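Local coordinates for protein CalG4 (Micromonospora echinospora, PDB 3IA7) that adopts the two-domain GT-B fold and carries a C-terminal domain of the erythromycin biosynthesis protein CIII-like family, at residues A[16-21]-A[35-40]; A[29-34]-A[385-390]; A[103-108]-A[395-400]. All blocks are in the same frame, centred on the assembly; numbering follows the deposited sequence.

Overall arrangement
Near the N terminus, interaction 1 closes a short loop from helix 15-30 to strand 34-39, the next strand of the parallel sheet. Interaction 2 opens inside that loop, at 29-34, and closes only at 385-390, so the two cross. Interaction 3 opens later, at 103-108, and closes at 395-400. It follows interaction 1 in series and crosses interaction 2. Interactions 2 and 3 share helix 385-400, and their centres are about 12 Å apart. Interactions 1 and 2 share helix 15-30 and touch where Ile35 packs near Ala29. Interactions 2 and 3 join the last helix to the first helix and the N-terminal sheet, while interaction 1 joins that first helix to strand 34-39.

Interaction 1 of 3, residues A[16-21]-A[35-40]; sequences GHVYPS and ITYVTT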
loop_
_atom_site.group_PDB
_atom_site.type_symbol
_atom_site.label_atom_id
_atom_site.label_comp_id
_atom_site.label_asym_id
_atom_site.label_seq_id
_atom_site.Cartn_x
_atom_site.Cartn_y
_atom_site.Cartn_z
ATOM N N GLY A 16 1.623 -13.024 7.518
ATOM C CA GLY A 16 2.427 -12.268 8.467
ATOM C C GLY A 16 3.919 -12.299 8.162
ATOM O O GLY A 16 4.656 -11.426 8.606
ATOM N N HIS A 17 4.357 -13.306 7.413
ATOM C CA HIS A 17 5.756 -13.469 7.043
ATOM C C HIS A 17 5.979 -12.916 5.650
ATOM O O HIS A 17 6.981 -12.237 5.409
ATOM C CB HIS A 17 6.143 -14.949 7.083
ATOM C CG HIS A 17 6.203 -15.487 8.480
ATOM N ND1 HIS A 17 7.347 -15.427 9.243
ATOM C CD2 HIS A 17 5.242 -16.009 9.277
ATOM C CE1 HIS A 17 7.097 -15.919 10.449
ATOM N NE2 HIS A 17 5.834 -16.300 10.485
ATOM N N VAL A 18 5.009 -13.121 4.766
ATOM C CA VAL A 18 5.207 -12.723 3.374
ATOM C C VAL A 18 5.044 -11.204 3.197
ATOM O O VAL A 18 5.896 -10.546 2.580
ATOM C CB VAL A 18 4.299 -13.587 2.428
ATOM C CG1 VAL A 18 4.215 -13.030 1.021
ATOM C CG2 VAL A 18 4.813 -15.043 2.380
ATOM N N TYR A 19 3.970 -10.653 3.746
ATOM C CA TYR A 19 3.569 -9.271 3.403
ATOM C C TYR A 19 4.624 -8.196 3.718
ATOM O O TYR A 19 4.953 -7.415 2.824
ATOM C CB TYR A 19 2.162 -8.911 3.921
ATOM C CG TYR A 19 1.870 -7.407 3.801
ATOM C CD1 TYR A 19 1.323 -6.867 2.619
ATOM C CD2 TYR A 19 2.161 -6.517 4.869
ATOM C CE1 TYR A 19 1.056 -5.477 2.494
ATOM C CE2 TYR A 19 1.890 -5.124 4.755
ATOM C CZ TYR A 19 1.344 -4.619 3.568
ATOM O OH TYR A 19 1.093 -3.252 3.449
ATOM N N PRO A 20 5.199 -8.197 4.933
ATOM C CA PRO A 20 6.197 -7.173 5.237
ATOM C C PRO A 20 7.434 -7.175 4.282
ATOM O O PRO A 20 7.977 -6.125 4.019
ATOM C CB PRO A 20 6.614 -7.512 6.672
ATOM C CG PRO A 20 5.453 -8.278 7.238
ATOM C CD PRO A 20 4.987 -9.103 6.083
ATOM N N SER A 21 7.787 -8.325 3.741
ATOM C CA SER A 21 8.955 -8.542 2.820
ATOM C C SER A 21 8.697 -7.928 1.444
ATOM O O SER A 21 9.637 -7.627 0.723
ATOM C CB SER A 21 9.219 -10.064 2.593
ATOM O OG SER A 21 8.269 -10.750 1.683
ATOM N N ILE A 35 14.997 -11.020 -8.765
ATOM C CA ILE A 35 14.535 -11.577 -7.510
ATOM C C ILE A 35 13.859 -12.926 -7.711
ATOM O O ILE A 35 12.949 -13.078 -8.555
ATOM C CB ILE A 35 13.530 -10.636 -6.762
ATOM C CG1 ILE A 35 13.960 -9.155 -6.834
ATOM C CG2 ILE A 35 13.253 -11.194 -5.299
ATOM C CD1 ILE A 35 15.363 -8.889 -6.111
ATOM N N THR A 36 14.347 -13.931 -6.983
ATOM C CA THR A 36 13.722 -15.228 -6.967
ATOM C C THR A 36 13.189 -15.394 -5.545
ATOM O O THR A 36 13.840 -14.957 -4.593
ATOM C CB THR A 36 14.748 -16.319 -7.302
ATOM O OG1 THR A 36 15.265 -16.101 -8.638
ATOM C CG2 THR A 36 14.116 -17.726 -7.228
ATOM N N TYR A 37 12.041 -16.035 -5.392
ATOM C CA TYR A 37 11.373 -16.002 -4.113
ATOM C C TYR A 37 10.748 -17.384 -3.869
ATOM O O TYR A 37 9.916 -17.847 -4.682
ATOM C CB TYR A 37 10.309 -14.874 -4.108
ATOM C CG TYR A 37 9.777 -14.487 -2.710
ATOM C CD1 TYR A 37 9.965 -13.207 -2.210
ATOM C CD2 TYR A 37 9.015 -15.377 -1.950
ATOM C CE1 TYR A 37 9.479 -12.834 -0.965
ATOM C CE2 TYR A 37 8.521 -15.021 -0.668
ATOM C CZ TYR A 37 8.781 -13.734 -0.189
ATOM O OH TYR A 37 8.262 -13.333 1.031
ATOM N N VAL A 38 11.165 -18.025 -2.761
ATOM C CA VAL A 38 10.617 -19.331 -2.385
ATOM C C VAL A 38 9.328 -19.178 -1.567
ATOM O O VAL A 38 9.308 -18.569 -0.450
ATOM C CB VAL A 38 11.670 -20.201 -1.612
ATOM C CG1 VAL A 38 11.121 -21.627 -1.267
ATOM C CG2 VAL A 38 13.041 -20.269 -2.396
ATOM N N THR A 39 8.253 -19.751 -2.106
ATOM C CA THR A 39 6.967 -19.683 -1.447
ATOM C C THR A 39 6.046 -20.827 -1.887
ATOM O O THR A 39 6.485 -21.737 -2.584
ATOM C CB THR A 39 6.277 -18.294 -1.638
ATOM O OG1 THR A 39 5.181 -18.188 -0.708
ATOM C CG2 THR A 39 5.812 -18.109 -3.162
ATOM N N THR A 40 4.799 -20.823 -1.422
ATOM C CA THR A 40 3.861 -21.866 -1.778
ATOM C C THR A 40 2.885 -21.347 -2.834
ATOM O O THR A 40 2.852 -20.138 -3.086
ATOM C CB THR A 40 3.045 -22.321 -0.542
ATOM O OG1 THR A 40 2.286 -21.213 -0.003
ATOM C CG2 THR A 40 3.938 -22.954 0.508
#
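In the beta-alpha-beta unit of strand 6-10, helix 15-30 and strand 34-39, Tyr37 reaches from the second strand to Ser21 and Val18 on the helix. The helix segment 16-21 and the strand segment 35-39 run nearly antiparallel, at 164°, with axes 11.4 Å apart. The long side chain of Tyr37 spans that gap. Its CG is anti to the backbone N (chi1 -165°), which sends the ring out from the strand to the helix. Its hydroxyl OH donates a hydrogen bond of 2.7 Å to Ser21 OG. The serine oxygen lies at the edge of the ring, in its plane. Ser21 OG in turn donates to Val18 O, at an unusually short 2.5 Å. It approaches in the carbonyl plane on a lone pair, with a C=O...O angle of 141°. The serine torsion sets OG between the backbone N and the carbonyl carbon, where it can turn back to the preceding turn of the helix. Val18 packs beside the hydroxyl, its CA 3.9 Å from Tyr37 OH. Its CG1 and CG2 are each 4.1 Å from Tyr37 OH, so both methyls border the hydroxyl end of the phenol. Val18 CG2 is a loose 4.4 Å from Thr39 OG1. Val47 of helix 41-49 packs on both Val18 and Tyr37. Asn11 ND2 is a second partner of Tyr37 OH, and it also bonds to His17 O. The buried phenol oxygen therefore accepts from Asn11 and donates to Ser21, and Ser21 OG directs its own hydrogen to Val18 O. This chain of hydrogen bonds gives the buried hydroxyls partners and sets the direction of the phenol O-H.

Interaction 2 of 3, residues A[29-34]-A[385-390]; sequences ARRGHR and GPARAA
Arg31 stretches from just past the end of helix 15-30 to Ala387 and Ala390 on helix 385-400. Its CB points toward that helix. CG lies anti to the carbonyl carbon (chi1 -57°), and the chain then runs extended through CD to NE. NE is 3.7 Å from Ala390 CB and makes a salt bridge with Glu27 of helix 15-30. CZ comes 3.5 Å from Ala390 CB. This methyl sits over the centre of one guanidinium face, 3.4 Å above the plane. NH1 passes 3.6 Å from Ala390 C and forms salt bridges with Asp391 and Glu394. NH2 gives a weak hydrogen bond of 3.2 Å to Ala387 O, bent to 123° at the hydrogen. The acids are thus the main polar partners, and the carbonyl adds little. Just after Arg31, Gly32 is the C-prime residue of a Schellman motif that ends the helix. Beyond Gly32 the chain enters strand 34-39. The guanidinium group lies between the end of helix 15-30 and the first turns of helix 385-400, Ala390 also packs on Leu28, and Ala387 meets Ala387 of the second subunit.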
loop_
_atom_site.group_PDB
_atom_site.type_symbol
_atom_site.label_atom_id
_atom_site.label_comp_id
_atom_site.label_asym_id
_atom_site.label_seq_id
_atom_site.Cartn_x
_atom_site.Cartn_y
_atom_site.Cartn_z
ATOM N N ALA A 29 13.609 -5.036 -7.097
ATOM C CA ALA A 29 13.231 -5.258 -8.497
ATOM C C ALA A 29 13.244 -3.928 -9.279
ATOM O O ALA A 29 13.691 -3.886 -10.442
ATOM C CB ALA A 29 11.824 -5.961 -8.568
ATOM N N ARG A 30 12.723 -2.848 -8.689
ATOM C CA ARG A 30 12.751 -1.526 -9.329
ATOM C C ARG A 30 14.163 -1.094 -9.665
ATOM O O ARG A 30 14.365 -0.387 -10.620
ATOM C CB ARG A 30 12.162 -0.407 -8.459
ATOM C CG ARG A 30 10.706 -0.482 -8.343
ATOM C CD ARG A 30 10.118 0.779 -7.757
ATOM N NE ARG A 30 8.736 0.459 -7.463
ATOM C CZ ARG A 30 8.301 0.037 -6.272
ATOM N NH1 ARG A 30 9.123 -0.027 -5.248
ATOM N NH2 ARG A 30 7.016 -0.273 -6.092
ATOM N N ARG A 31 15.100 -1.459 -8.804
ATOM C CA ARG A 31 16.474 -1.135 -8.998
ATOM C C ARG A 31 17.178 -2.045 -9.986
ATOM O O ARG A 31 18.390 -1.931 -10.154
ATOM C CB ARG A 31 17.203 -1.071 -7.651
ATOM C CG ARG A 31 16.538 -0.048 -6.711
ATOM C CD ARG A 31 17.204 0.029 -5.326
ATOM N NE ARG A 31 16.471 0.965 -4.468
ATOM C CZ ARG A 31 16.971 1.581 -3.405
ATOM N NH1 ARG A 31 18.223 1.349 -3.007
ATOM N NH2 ARG A 31 16.183 2.380 -2.695
ATOM N N GLY A 32 16.450 -2.936 -10.653
ATOM C CA GLY A 32 17.080 -3.764 -11.709
ATOM C C GLY A 32 17.543 -5.165 -11.276
ATOM O O GLY A 32 18.000 -5.938 -12.120
ATOM N N HIS A 33 17.413 -5.491 -9.989
ATOM C CA HIS A 33 17.801 -6.812 -9.452
ATOM C C HIS A 33 16.834 -7.918 -9.842
ATOM O O HIS A 33 15.622 -7.698 -9.921
ATOM C CB HIS A 33 18.018 -6.749 -7.937
ATOM C CG HIS A 33 19.002 -5.689 -7.539
ATOM N ND1 HIS A 33 20.288 -5.661 -8.038
ATOM C CD2 HIS A 33 18.858 -4.557 -6.804
ATOM C CE1 HIS A 33 20.909 -4.587 -7.585
ATOM N NE2 HIS A 33 20.072 -3.917 -6.814
ATOM N N ARG A 34 17.393 -9.084 -10.128
ATOM C CA ARG A 34 16.632 -10.301 -10.413
ATOM C C ARG A 34 16.290 -10.950 -9.070
ATOM O O ARG A 34 17.203 -11.341 -8.296
ATOM C CB ARG A 34 17.498 -11.268 -11.225
ATOM C CG ARG A 34 16.774 -12.589 -11.488
ATOM C CD ARG A 34 17.651 -13.576 -12.229
ATOM N NE ARG A 34 16.963 -14.868 -12.278
ATOM C CZ ARG A 34 17.540 -16.000 -12.666
ATOM N NH1 ARG A 34 18.835 -16.017 -12.981
ATOM N NH2 ARG A 34 16.820 -17.116 -12.715
ATOM N N GLY A 385 11.548 2.670 5.759
ATOM C CA GLY A 385 10.674 1.882 4.891
ATOM C C GLY A 385 11.459 1.117 3.866
ATOM O O GLY A 385 12.684 0.916 4.025
ATOM N N PRO A 386 10.759 0.619 2.823
ATOM C CA PRO A 386 11.437 -0.207 1.826
ATOM C C PRO A 386 12.595 0.481 1.111
ATOM O O PRO A 386 13.533 -0.204 0.719
ATOM C CB PRO A 386 10.345 -0.476 0.788
ATOM C CG PRO A 386 9.094 -0.358 1.557
ATOM C CD PRO A 386 9.307 0.715 2.578
ATOM N N ALA A 387 12.536 1.808 0.907
ATOM C CA ALA A 387 13.661 2.464 0.217
ATOM C C ALA A 387 14.956 2.357 1.030
ATOM O O ALA A 387 16.036 2.148 0.480
ATOM C CB ALA A 387 13.333 3.911 -0.178
ATOM N N ARG A 388 14.812 2.519 2.337
ATOM C CA ARG A 388 15.924 2.388 3.235
ATOM C C ARG A 388 16.369 0.951 3.318
ATOM O O ARG A 388 17.572 0.668 3.363
ATOM C CB ARG A 388 15.528 2.785 4.655
ATOM C CG ARG A 388 16.743 2.651 5.598
ATOM C CD ARG A 388 16.348 2.924 7.041
ATOM N NE ARG A 388 17.472 2.618 7.943
ATOM C CZ ARG A 388 17.377 2.523 9.260
ATOM N NH1 ARG A 388 16.200 2.716 9.860
ATOM N NH2 ARG A 388 18.458 2.204 9.954
ATOM N N ALA A 389 15.412 0.047 3.376
ATOM C CA ALA A 389 15.737 -1.384 3.442
ATOM C C ALA A 389 16.573 -1.828 2.211
ATOM O O ALA A 389 17.596 -2.533 2.365
ATOM C CB ALA A 389 14.462 -2.184 3.575
ATOM N N ALA A 390 16.191 -1.341 1.024
ATOM C CA ALA A 390 16.927 -1.604 -0.243
ATOM C C ALA A 390 18.321 -0.948 -0.219
ATOM O O ALA A 390 19.288 -1.541 -0.682
ATOM C CB ALA A 390 16.127 -1.139 -1.429
#

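Interaction 3 of 3, residues A[103-108]-A[395-400]; sequences PDLVVY and AYLGRV
Tyr396 OH is hydrogen-bonded to Ala127 O at the start of strand 127-131, while the ring of the same tyrosine meets Leu105 of the neighbouring strand 105-109. The contact with the leucine is apolar. Leu105 CD1 lies at the ring edge, near its plane, 4.2 Å from Tyr396 CE2. One face of the ring is covered from within the helix itself: Val400 CG2 stands over its centre, 3.9 Å above the plane. The second half of the contact is Leu397. A single methyl does the touching, since Leu397 CD2 is 4.0 Å from Leu105 CB and also 4.0 Å from Leu105 CD1. It is 4.2 Å from Leu105 CD2, so this methyl sits against the flank of the leucine side chain. Leu105 has CG anti to the backbone N (chi1 176°), which carries its two methyls out from the strand to the helix. Val128 of strand 127-131 touches both Leu105 and Tyr396, and Pro126 touches both Leu105 and Val400. Leu397 also packs on Arg5, just before strand 6-10. The last turns of helix 385-400 therefore lie across the N-terminal ends of the central strands of the parallel sheet. No hydrogen bond joins the two segments. Their grip is dispersion between buried carbon surfaces, which sets few demands on direction. The phenol adds what the leucines cannot: one directional bond to the sheet backbone, which gives the buried hydroxyl a partner and helps to position the ring.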
loop_
_atom_site.group_PDB
_atom_site.type_symbol
_atom_site.label_atom_id
_atom_site.label_comp_id
_atom_site.label_asym_id
_atom_site.label_seq_id
_atom_site.Cartn_x
_atom_site.Cartn_y
_atom_site.Cartn_z
ATOM N N PRO A 103 22.348 -17.879 -6.387
ATOM C CA PRO A 103 22.170 -16.436 -6.440
ATOM C C PRO A 103 23.387 -15.729 -5.822
ATOM O O PRO A 103 24.201 -16.371 -5.189
ATOM C CB PRO A 103 20.922 -16.215 -5.561
ATOM C CG PRO A 103 21.012 -17.284 -4.481
ATOM C CD PRO A 103 21.520 -18.507 -5.319
ATOM N N ASP A 104 23.445 -14.411 -5.923
ATOM C CA ASP A 104 24.512 -13.589 -5.310
ATOM C C ASP A 104 24.287 -13.316 -3.814
ATOM O O ASP A 104 25.216 -13.017 -3.074
ATOM C CB ASP A 104 24.522 -12.242 -6.011
ATOM C CG ASP A 104 24.833 -12.362 -7.479
ATOM O OD1 ASP A 104 25.621 -13.251 -7.842
ATOM O OD2 ASP A 104 24.272 -11.581 -8.267
ATOM N N LEU A 105 23.035 -13.392 -3.387
ATOM C CA LEU A 105 22.674 -13.024 -2.002
ATOM C C LEU A 105 21.437 -13.828 -1.552
ATOM O O LEU A 105 20.534 -13.997 -2.360
ATOM C CB LEU A 105 22.347 -11.528 -1.944
ATOM C CG LEU A 105 21.862 -11.051 -0.577
ATOM C CD1 LEU A 105 23.031 -11.073 0.477
ATOM C CD2 LEU A 105 21.192 -9.649 -0.727
ATOM N N VAL A 106 21.413 -14.324 -0.305
ATOM C CA VAL A 106 20.258 -15.045 0.266
ATOM C C VAL A 106 19.588 -14.113 1.272
ATOM O O VAL A 106 20.245 -13.581 2.197
ATOM C CB VAL A 106 20.729 -16.365 0.975
ATOM C CG1 VAL A 106 19.577 -17.096 1.715
ATOM C CG2 VAL A 106 21.407 -17.312 -0.069
ATOM N N VAL A 107 18.332 -13.817 1.075
ATOM C CA VAL A 107 17.636 -12.966 2.045
ATOM C C VAL A 107 16.613 -13.928 2.639
ATOM O O VAL A 107 15.804 -14.497 1.896
ATOM C CB VAL A 107 16.951 -11.785 1.345
ATOM C CG1 VAL A 107 16.139 -10.950 2.376
ATOM C CG2 VAL A 107 17.990 -10.881 0.636
ATOM N N TYR A 108 16.649 -14.154 3.933
ATOM C CA TYR A 108 15.695 -15.099 4.544
ATOM C C TYR A 108 14.926 -14.461 5.692
ATOM O O TYR A 108 15.464 -13.665 6.508
ATOM C CB TYR A 108 16.436 -16.344 5.067
ATOM C CG TYR A 108 17.502 -16.030 6.146
ATOM C CD1 TYR A 108 17.165 -16.081 7.520
ATOM C CD2 TYR A 108 18.827 -15.737 5.810
ATOM C CE1 TYR A 108 18.106 -15.789 8.514
ATOM C CE2 TYR A 108 19.828 -15.459 6.859
ATOM C CZ TYR A 108 19.404 -15.496 8.207
ATOM O OH TYR A 108 20.289 -15.253 9.248
ATOM N N ALA A 395 24.070 -1.539 0.081
ATOM C CA ALA A 395 25.299 -1.167 0.791
ATOM C C ALA A 395 26.040 -2.389 1.378
ATOM O O ALA A 395 27.260 -2.453 1.320
ATOM C CB ALA A 395 25.011 -0.127 1.913
ATOM N N TYR A 396 25.292 -3.342 1.940
ATOM C CA TYR A 396 25.844 -4.572 2.508
ATOM C C TYR A 396 26.539 -5.335 1.403
ATOM O O TYR A 396 27.693 -5.752 1.549
ATOM C CB TYR A 396 24.696 -5.374 3.154
ATOM C CG TYR A 396 25.017 -6.727 3.771
ATOM C CD1 TYR A 396 25.929 -6.863 4.842
ATOM C CD2 TYR A 396 24.405 -7.861 3.284
ATOM C CE1 TYR A 396 26.188 -8.096 5.404
ATOM C CE2 TYR A 396 24.652 -9.099 3.840
ATOM C CZ TYR A 396 25.533 -9.216 4.899
ATOM O OH TYR A 396 25.710 -10.450 5.485
ATOM N N LEU A 397 25.877 -5.461 0.262
ATOM C CA LEU A 397 26.505 -6.089 -0.919
ATOM C C LEU A 397 27.790 -5.404 -1.353
ATOM O O LEU A 397 28.777 -6.074 -1.622
ATOM C CB LEU A 397 25.528 -6.147 -2.076
ATOM C CG LEU A 397 24.429 -7.204 -2.012
ATOM C CD1 LEU A 397 23.543 -7.020 -3.251
ATOM C CD2 LEU A 397 25.011 -8.612 -2.015
ATOM N N GLY A 398 27.774 -4.072 -1.382
ATOM C CA GLY A 398 28.952 -3.269 -1.657
ATOM C C GLY A 398 30.097 -3.630 -0.738
ATOM O O GLY A 398 31.238 -3.670 -1.185
ATOM N N ARG A 399 29.815 -3.874 0.548
ATOM C CA ARG A 399 30.876 -4.224 1.495
ATOM C C ARG A 399 31.351 -5.666 1.350
ATOM O O ARG A 399 32.555 -5.926 1.304
ATOM C CB ARG A 399 30.471 -4.003 2.957
ATOM C CG ARG A 399 30.012 -2.598 3.317
ATOM C CD ARG A 399 29.676 -2.469 4.812
ATOM N NE ARG A 399 28.437 -3.143 5.254
ATOM C CZ ARG A 399 27.245 -2.561 5.332
ATOM N NH1 ARG A 399 27.108 -1.287 4.974
ATOM N NH2 ARG A 399 26.188 -3.247 5.770
ATOM N N VAL A 400 30.406 -6.605 1.315
ATOM C CA VAL A 400 30.752 -8.015 1.509
ATOM C C VAL A 400 30.805 -8.844 0.228
ATOM O O VAL A 400 31.347 -9.943 0.230
ATOM C CB VAL A 400 29.812 -8.704 2.538
ATOM C CG1 VAL A 400 29.862 -7.977 3.881
ATOM C CG2 VAL A 400 28.369 -8.820 1.996
#